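Long-range contacts in periplasmic binding protein/LacI transcriptional regulator (Burkholderia multivorans, PDB 4YLE), which probably binds a simple sugar in the periplasm and delivers it to an ABC transporter: residues Gly164-Ile169 with Asn219-Leu224; Lys250-Gly255 with Arg270-Ala275. All blocks are in the same frame, centred on the assembly; numbering follows the deposited sequence.

Contact 1: Gly164-Ile169 with Asn219-Leu224; sequences GDQVGI and NEYPNL
Gln166 meets Asn223 because its CG stands beside the backbone N, anti to the carbonyl carbon (chi1 -68°), and the chain then runs extended to carry the amide over the turn. There OE1 comes within 3.5 Å of Asn223 CB, and the two side-chain amide planes are turned 54° against each other. The same oxygen approaches the Tyr221 ring obliquely, 4.0 Å from CD1. Leu224 takes a different first torsion: with CG anti to the backbone N (chi1 -157°), its CD1 branch lies against the main chain of the strand, 3.7 Å from Val167 C, and next to Gly168 N.

The residues Tyr221-Leu224 form a type I beta turn, closed by Leu224 N to Tyr221 O at 3.0 Å. This turn follows helix 207-220 and feeds strand 226-229, completing a beta-alpha-beta crossover from strand 196-202 that passes strand 166-171 in the parallel sheet of this Rossmann-like lobe. Backbone pairing of Gln166 with Lys225 begins directly after the turn, and Val198 of the flanking strand packs on Gln166, Tyr221 and Leu224.

Polar groups across the contact are joined through water. One molecule accepts from Gln166 N and donates to Asn223 O, the latter at 2.7 Å. A second lies in the plane of the Tyr221 ring, at its edge; it donates to Gln166 OE1 (2.7 Å) and to Asn223 OD1, and accepts from Asn223 N at 2.9 Å.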
ATOM      1  N   GLY A 164      -2.520   6.241 -28.727  1.00 35.62           N
ATOM      2  CA  GLY A 164      -2.954   4.977 -29.295  1.00 30.59           C
ATOM      3  C   GLY A 164      -2.221   3.743 -28.780  1.00 28.75           C
ATOM      4  O   GLY A 164      -2.640   2.609 -29.043  1.00 37.28           O
ATOM      5  N   ASP A 165      -1.119   3.939 -28.066  1.00 31.13           N
ATOM      6  CA  ASP A 165      -0.393   2.793 -27.510  1.00 26.21           C
ATOM      7  C   ASP A 165      -1.242   2.006 -26.510  1.00 32.44           C
ATOM      8  O   ASP A 165      -1.842   2.590 -25.622  1.00 28.55           O
ATOM      9  CB  ASP A 165       0.879   3.231 -26.800  1.00 25.51           C
ATOM     10  CG  ASP A 165       2.013   3.546 -27.748  1.00 26.99           C
ATOM     11  OD1 ASP A 165       1.865   3.355 -28.971  1.00 28.48           O
ATOM     12  OD2 ASP A 165       3.064   3.970 -27.236  1.00 30.71           O
ATOM     13  N   GLN A 166      -1.254   0.686 -26.671  1.00 28.13           N
ATOM     14  CA  GLN A 166      -1.931  -0.237 -25.769  1.00 25.54           C
ATOM     15  C   GLN A 166      -1.138  -0.481 -24.491  1.00 26.70           C
ATOM     16  O   GLN A 166       0.054  -0.778 -24.538  1.00 21.11           O
ATOM     17  CB  GLN A 166      -2.147  -1.578 -26.460  1.00 25.32           C
ATOM     18  CG  GLN A 166      -3.150  -1.538 -27.622  1.00 25.39           C
ATOM     19  CD  GLN A 166      -3.270  -2.862 -28.312  1.00 27.40           C
ATOM     20  OE1 GLN A 166      -2.373  -3.698 -28.238  1.00 32.62           O
ATOM     21  NE2 GLN A 166      -4.388  -3.068 -29.009  1.00 39.92           N
ATOM     22  N   VAL A 167      -1.794  -0.387 -23.335  1.00 20.47           N
ATOM     23  CA  VAL A 167      -1.155  -0.725 -22.070  1.00 18.99           C
ATOM     24  C   VAL A 167      -2.097  -1.558 -21.197  1.00 18.36           C
ATOM     25  O   VAL A 167      -3.304  -1.555 -21.421  1.00 19.11           O
ATOM     26  CB  VAL A 167      -0.714   0.569 -21.325  1.00 19.05           C
ATOM     27  CG1 VAL A 167       0.046   1.471 -22.311  1.00 19.88           C
ATOM     28  CG2 VAL A 167      -1.920   1.297 -20.767  1.00 23.24           C
ATOM     29  N   GLY A 168      -1.520  -2.282 -20.239  1.00 17.24           N
ATOM     30  CA  GLY A 168      -2.266  -3.038 -19.258  1.00 17.50           C
ATOM     31  C   GLY A 168      -1.949  -2.550 -17.877  1.00 17.20           C
ATOM     32  O   GLY A 168      -0.843  -2.096 -17.616  1.00 16.50           O
ATOM     33  N   ILE A 169      -2.952  -2.619 -16.994  1.00 16.12           N
ATOM     34  CA  ILE A 169      -2.788  -2.267 -15.585  1.00 15.00           C
ATOM     35  C   ILE A 169      -2.882  -3.531 -14.730  1.00 17.42           C
ATOM     36  O   ILE A 169      -3.877  -4.268 -14.776  1.00 16.20           O
ATOM     37  CB  ILE A 169      -3.837  -1.241 -15.144  1.00 16.88           C
ATOM     38  CG1 ILE A 169      -3.668   0.018 -15.975  1.00 16.01           C
ATOM     39  CG2 ILE A 169      -3.717  -0.925 -13.640  1.00 18.87           C
ATOM     40  CD1 ILE A 169      -4.711   1.110 -15.707  1.00 16.85           C
ATOM     41  N   ASN A 219       0.550 -12.072 -23.748  1.00 19.91           N
ATOM     42  CA  ASN A 219       0.038 -13.062 -24.700  1.00 20.72           C
ATOM     43  C   ASN A 219      -1.207 -12.545 -25.417  1.00 21.33           C
ATOM     44  O   ASN A 219      -1.369 -12.767 -26.621  1.00 22.10           O
ATOM     45  CB  ASN A 219      -0.274 -14.395 -24.013  1.00 20.90           C
ATOM     46  CG  ASN A 219       0.975 -15.177 -23.652  1.00 22.92           C
ATOM     47  OD1 ASN A 219       1.938 -15.192 -24.401  1.00 27.53           O
ATOM     48  ND2 ASN A 219       0.950 -15.852 -22.516  1.00 20.92           N
ATOM     49  N   GLU A 220      -2.091 -11.879 -24.680  1.00 21.02           N
ATOM     50  CA  GLU A 220      -3.358 -11.397 -25.261  1.00 21.08           C
ATOM     51  C   GLU A 220      -3.140 -10.251 -26.250  1.00 21.10           C
ATOM     52  O   GLU A 220      -3.863 -10.128 -27.251  1.00 21.83           O
ATOM     53  CB  GLU A 220      -4.328 -10.940 -24.148  1.00 20.91           C
ATOM     54  CG  GLU A 220      -5.752 -10.670 -24.663  1.00 28.93           C
ATOM     55  CD  GLU A 220      -6.734 -10.304 -23.543  1.00 38.08           C
ATOM     56  OE1 GLU A 220      -6.366 -10.360 -22.353  1.00 32.19           O
ATOM     57  OE2 GLU A 220      -7.888  -9.971 -23.860  1.00 35.13           O
ATOM     58  N   TYR A 221      -2.153  -9.399 -25.931  1.00 21.23           N
ATOM     59  CA  TYR A 221      -1.868  -8.198 -26.695  1.00 20.49           C
ATOM     60  C   TYR A 221      -0.432  -8.178 -27.219  1.00 21.07           C
ATOM     61  O   TYR A 221       0.476  -7.665 -26.587  1.00 20.63           O
ATOM     62  CB  TYR A 221      -2.149  -6.969 -25.827  1.00 19.33           C
ATOM     63  CG  TYR A 221      -3.617  -6.913 -25.502  1.00 19.08           C
ATOM     64  CD1 TYR A 221      -4.517  -6.497 -26.452  1.00 22.12           C
ATOM     65  CD2 TYR A 221      -4.099  -7.309 -24.251  1.00 22.59           C
ATOM     66  CE1 TYR A 221      -5.861  -6.461 -26.182  1.00 25.57           C
ATOM     67  CE2 TYR A 221      -5.454  -7.282 -23.976  1.00 30.23           C
ATOM     68  CZ  TYR A 221      -6.320  -6.859 -24.953  1.00 31.32           C
ATOM     69  OH  TYR A 221      -7.659  -6.823 -24.694  1.00 39.60           O
ATOM     70  N   PRO A 222      -0.227  -8.727 -28.405  1.00 22.30           N
ATOM     71  CA  PRO A 222       1.103  -8.719 -29.004  1.00 23.13           C
ATOM     72  C   PRO A 222       1.671  -7.314 -29.194  1.00 23.18           C
ATOM     73  O   PRO A 222       2.887  -7.149 -29.253  1.00 27.14           O
ATOM     74  CB  PRO A 222       0.891  -9.405 -30.368  1.00 26.58           C
ATOM     75  CG  PRO A 222      -0.413 -10.103 -30.262  1.00 25.31           C
ATOM     76  CD  PRO A 222      -1.229  -9.410 -29.224  1.00 23.17           C
ATOM     77  N   ASN A 223       0.806  -6.316 -29.260  1.00 24.00           N
ATOM     78  CA  ASN A 223       1.231  -4.937 -29.445  1.00 28.05           C
ATOM     79  C   ASN A 223       1.300  -4.120 -28.142  1.00 21.07           C
ATOM     80  O   ASN A 223       1.424  -2.908 -28.182  1.00 24.15           O
ATOM     81  CB  ASN A 223       0.280  -4.257 -30.424  1.00 37.55           C
ATOM     82  CG  ASN A 223       0.098  -5.057 -31.704  1.00 42.79           C
ATOM     83  OD1 ASN A 223      -0.976  -5.601 -31.988  1.00 44.25           O
ATOM     84  ND2 ASN A 223       1.157  -5.134 -32.476  1.00 30.00           N
ATOM     85  N   LEU A 224       1.237  -4.795 -27.005  1.00 20.81           N
ATOM     86  CA  LEU A 224       1.286  -4.118 -25.720  1.00 19.06           C
ATOM     87  C   LEU A 224       2.567  -3.311 -25.572  1.00 19.26           C
ATOM     88  O   LEU A 224       3.646  -3.794 -25.908  1.00 21.32           O
ATOM     89  CB  LEU A 224       1.189  -5.130 -24.576  1.00 18.52           C
ATOM     90  CG  LEU A 224       0.687  -4.497 -23.281  1.00 18.12           C
ATOM     91  CD1 LEU A 224      -0.802  -4.233 -23.412  1.00 21.43           C
ATOM     92  CD2 LEU A 224       0.987  -5.394 -22.078  1.00 24.06           C
TER
HETATM   93  O   HOH W   1      -0.021  -0.719 -28.955  1.00 24.13           O
HETATM   94  O   HOH W   2      -2.099  -6.154 -29.214  1.00 31.17           O

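Contact 2: Lys250-Gly255 with Arg270-Ala275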
ATOM      1  N   LYS A 250      11.263  -3.436 -24.927  1.00 30.73           N
ATOM      2  CA  LYS A 250      10.180  -3.108 -25.853  1.00 30.88           C
ATOM      3  C   LYS A 250       8.853  -2.824 -25.139  1.00 23.17           C
ATOM      4  O   LYS A 250       7.915  -2.264 -25.720  1.00 28.68           O
ATOM      5  CB  LYS A 250       9.991  -4.245 -26.839  1.00 31.31           C
ATOM      6  CG  LYS A 250      11.234  -4.504 -27.708  1.00 44.64           C
ATOM      7  CD  LYS A 250      10.999  -5.621 -28.699  1.00 45.14           C
ATOM      8  CE  LYS A 250      12.151  -5.743 -29.704  1.00 46.32           C
ATOM      9  NZ  LYS A 250      13.505  -5.801 -29.068  1.00 58.56           N
ATOM     10  N   VAL A 251       8.769  -3.238 -23.879  1.00 22.53           N
ATOM     11  CA  VAL A 251       7.565  -3.063 -23.071  1.00 22.22           C
ATOM     12  C   VAL A 251       8.012  -2.424 -21.774  1.00 20.48           C
ATOM     13  O   VAL A 251       8.880  -2.967 -21.086  1.00 24.30           O
ATOM     14  CB  VAL A 251       6.845  -4.401 -22.795  1.00 21.13           C
ATOM     15  CG1 VAL A 251       5.654  -4.210 -21.823  1.00 23.11           C
ATOM     16  CG2 VAL A 251       6.374  -5.014 -24.101  1.00 25.04           C
ATOM     17  N   TYR A 252       7.495  -1.237 -21.499  1.00 21.83           N
ATOM     18  CA  TYR A 252       7.828  -0.532 -20.279  1.00 21.45           C
ATOM     19  C   TYR A 252       7.101  -1.131 -19.089  1.00 19.29           C
ATOM     20  O   TYR A 252       5.963  -1.600 -19.213  1.00 17.43           O
ATOM     21  CB  TYR A 252       7.475   0.947 -20.397  1.00 21.61           C
ATOM     22  CG  TYR A 252       8.404   1.738 -21.295  1.00 19.57           C
ATOM     23  CD1 TYR A 252       9.711   1.972 -20.911  1.00 26.78           C
ATOM     24  CD2 TYR A 252       7.962   2.275 -22.492  1.00 24.65           C
ATOM     25  CE1 TYR A 252      10.572   2.718 -21.696  1.00 32.00           C
ATOM     26  CE2 TYR A 252       8.823   3.013 -23.298  1.00 29.76           C
ATOM     27  CZ  TYR A 252      10.127   3.231 -22.888  1.00 35.19           C
ATOM     28  OH  TYR A 252      10.998   3.961 -23.679  1.00 38.87           O
ATOM     29  N   VAL A 253       7.766  -1.093 -17.940  1.00 19.47           N
ATOM     30  CA  VAL A 253       7.144  -1.454 -16.665  1.00 16.63           C
ATOM     31  C   VAL A 253       7.299  -0.319 -15.647  1.00 16.51           C
ATOM     32  O   VAL A 253       8.403   0.209 -15.469  1.00 21.13           O
ATOM     33  CB  VAL A 253       7.768  -2.736 -16.071  1.00 18.26           C
ATOM     34  CG1 VAL A 253       7.184  -3.055 -14.719  1.00 19.73           C
ATOM     35  CG2 VAL A 253       7.608  -3.899 -17.008  1.00 23.28           C
ATOM     36  N   VAL A 254       6.194   0.063 -15.008  1.00 15.56           N
ATOM     37  CA  VAL A 254       6.252   0.960 -13.862  1.00 14.79           C
ATOM     38  C   VAL A 254       5.634   0.284 -12.660  1.00 14.19           C
ATOM     39  O   VAL A 254       4.773  -0.565 -12.797  1.00 15.13           O
ATOM     40  CB  VAL A 254       5.574   2.305 -14.129  1.00 17.98           C
ATOM     41  CG1 VAL A 254       6.332   3.065 -15.255  1.00 23.97           C
ATOM     42  CG2 VAL A 254       4.086   2.114 -14.448  1.00 17.11           C
ATOM     43  N   GLY A 255       6.070   0.710 -11.472  1.00 16.73           N
ATOM     44  CA  GLY A 255       5.567   0.175 -10.226  1.00 15.87           C
ATOM     45  C   GLY A 255       5.272   1.274  -9.238  1.00 16.18           C
ATOM     46  O   GLY A 255       4.958   2.404  -9.621  1.00 17.24           O
ATOM     47  N   ARG A 270      15.155  -2.122 -16.599  1.00 30.55           N
ATOM     48  CA  ARG A 270      14.088  -3.128 -16.601  1.00 32.17           C
ATOM     49  C   ARG A 270      12.762  -2.515 -16.117  1.00 26.85           C
ATOM     50  O   ARG A 270      11.693  -2.931 -16.555  1.00 23.43           O
ATOM     51  CB  ARG A 270      14.485  -4.344 -15.743  1.00 27.45           C
ATOM     52  CG  ARG A 270      15.393  -5.322 -16.510  1.00 29.42           C
ATOM     53  CD  ARG A 270      15.841  -6.463 -15.630  1.00 46.68           C
ATOM     54  NE  ARG A 270      16.678  -5.972 -14.549  1.00 41.85           N
ATOM     55  CZ  ARG A 270      16.902  -6.630 -13.419  1.00 42.94           C
ATOM     56  NH1 ARG A 270      16.335  -7.814 -13.209  1.00 48.80           N
ATOM     57  NH2 ARG A 270      17.678  -6.088 -12.495  1.00 44.99           N
ATOM     58  N   VAL A 271      12.870  -1.527 -15.241  1.00 23.44           N
ATOM     59  CA  VAL A 271      11.729  -0.751 -14.713  1.00 23.82           C
ATOM     60  C   VAL A 271      11.950   0.741 -14.984  1.00 24.40           C
ATOM     61  O   VAL A 271      13.031   1.273 -14.716  1.00 26.66           O
ATOM     62  CB  VAL A 271      11.561  -0.987 -13.218  1.00 22.10           C
ATOM     63  CG1 VAL A 271      10.470  -0.093 -12.629  1.00 21.31           C
ATOM     64  CG2 VAL A 271      11.216  -2.418 -12.975  1.00 23.46           C
ATOM     65  N   LEU A 272      10.929   1.416 -15.501  1.00 21.27           N
ATOM     66  CA  LEU A 272      11.042   2.810 -15.888  1.00 23.63           C
ATOM     67  C   LEU A 272      10.814   3.824 -14.754  1.00 21.46           C
ATOM     68  O   LEU A 272      11.454   4.878 -14.709  1.00 23.96           O
ATOM     69  CB  LEU A 272      10.053   3.098 -17.023  1.00 25.91           C
ATOM     70  CG  LEU A 272       9.966   4.562 -17.462  1.00 24.60           C
ATOM     71  CD1 LEU A 272      11.225   4.927 -18.246  1.00 27.02           C
ATOM     72  CD2 LEU A 272       8.700   4.820 -18.286  1.00 27.77           C
ATOM     73  N   ALA A 273       9.890   3.523 -13.864  1.00 24.62           N
ATOM     74  CA  ALA A 273       9.586   4.425 -12.759  1.00 19.70           C
ATOM     75  C   ALA A 273       8.864   3.692 -11.662  1.00 18.68           C
ATOM     76  O   ALA A 273       8.226   2.674 -11.893  1.00 17.71           O
ATOM     77  CB  ALA A 273       8.741   5.584 -13.240  1.00 22.06           C
ATOM     78  N   THR A 274       8.976   4.242 -10.462  1.00 18.84           N
ATOM     79  CA  THR A 274       8.204   3.794  -9.314  1.00 20.15           C
ATOM     80  C   THR A 274       7.879   5.046  -8.502  1.00 19.59           C
ATOM     81  O   THR A 274       8.023   6.147  -9.008  1.00 17.91           O
ATOM     82  CB  THR A 274       8.977   2.765  -8.490  1.00 16.01           C
ATOM     83  OG1 THR A 274       8.138   2.249  -7.448  1.00 19.76           O
ATOM     84  CG2 THR A 274      10.246   3.348  -7.875  1.00 18.26           C
ATOM     85  N   ALA A 275       7.419   4.885  -7.264  1.00 18.55           N
ATOM     86  CA  ALA A 275       7.092   6.052  -6.437  1.00 19.36           C
ATOM     87  C   ALA A 275       7.421   5.708  -5.021  1.00 17.76           C
ATOM     88  O   ALA A 275       7.228   4.561  -4.594  1.00 18.40           O
ATOM     89  CB  ALA A 275       5.632   6.447  -6.558  1.00 16.05           C
TER
HETATM   90  O   HOH W   3      10.678  -0.601 -18.043  1.00 24.49           O
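The ring of Tyr252 is met obliquely by Leu272, whose CD2 lies 4.0 Å from CD1 of the ring, while the other methyl, CD1, approaches ring atom CE1. With Leu272 CG anti to the backbone N (chi1 175°), both methyls are carried to the ring; Leu272 CB touches it too, and Lys160 of helix 146-160 packs on both residues. Further along, Val254 CG1 touches both Leu272 CB, at 4.1 Å, and Ala273 CB.

The backbones meet through two nearly straight bonds. Leu272 N donates to Val253 O at 2.8 Å, with the donor almost in line with the carbonyl (171°), and Gly255 N donates to Ala273 O at 2.9 Å, in the carbonyl plane. Close CA-H...O contacts supplement them, such as Val254 CA to Ala273 O at 3.3 Å. A water accepts from Val253 N and donates weakly to Arg270 O.

Strand 252-254 is one of the two edge strands of the four-stranded parallel sheet, whereas 270-275 leads into strand 274-276 of the larger mixed sheet, so the contact sits where the chain passes between lobes, consistent with the hinge region of periplasmic binding proteins. Thr274 OG1 is hydrogen-bonded to Asp232 OD1 and Asn258 N, with its side chain about 9 Å from the bound unknown ligand.

Gly255 O and Ala273 N are buried without partners, so the pairing is incomplete, and cohesion probably rests on the two direct bonds together with the apolar side chains around them.

Overall arrangement
From the N terminus, the chain first builds strands of the seven-stranded mixed sheet, then enters the second lobe through helix 146-160. Contact 1 closes a loop of 49 residues, two helices and a strand, and joins strand 166-171 to the turn before strand 226-229. Only after helix 232-244 does contact 2 open; it closes a loop of 14 residues holding helix 263-268, and connects the edge of the four-stranded parallel sheet to the strand returning to the mixed sheet. The two loops are in series, neither nested nor crossing. Their centres lie about 15 Å apart, and they touch where Leu224 O packs 3.5 Å from Val251 CG2.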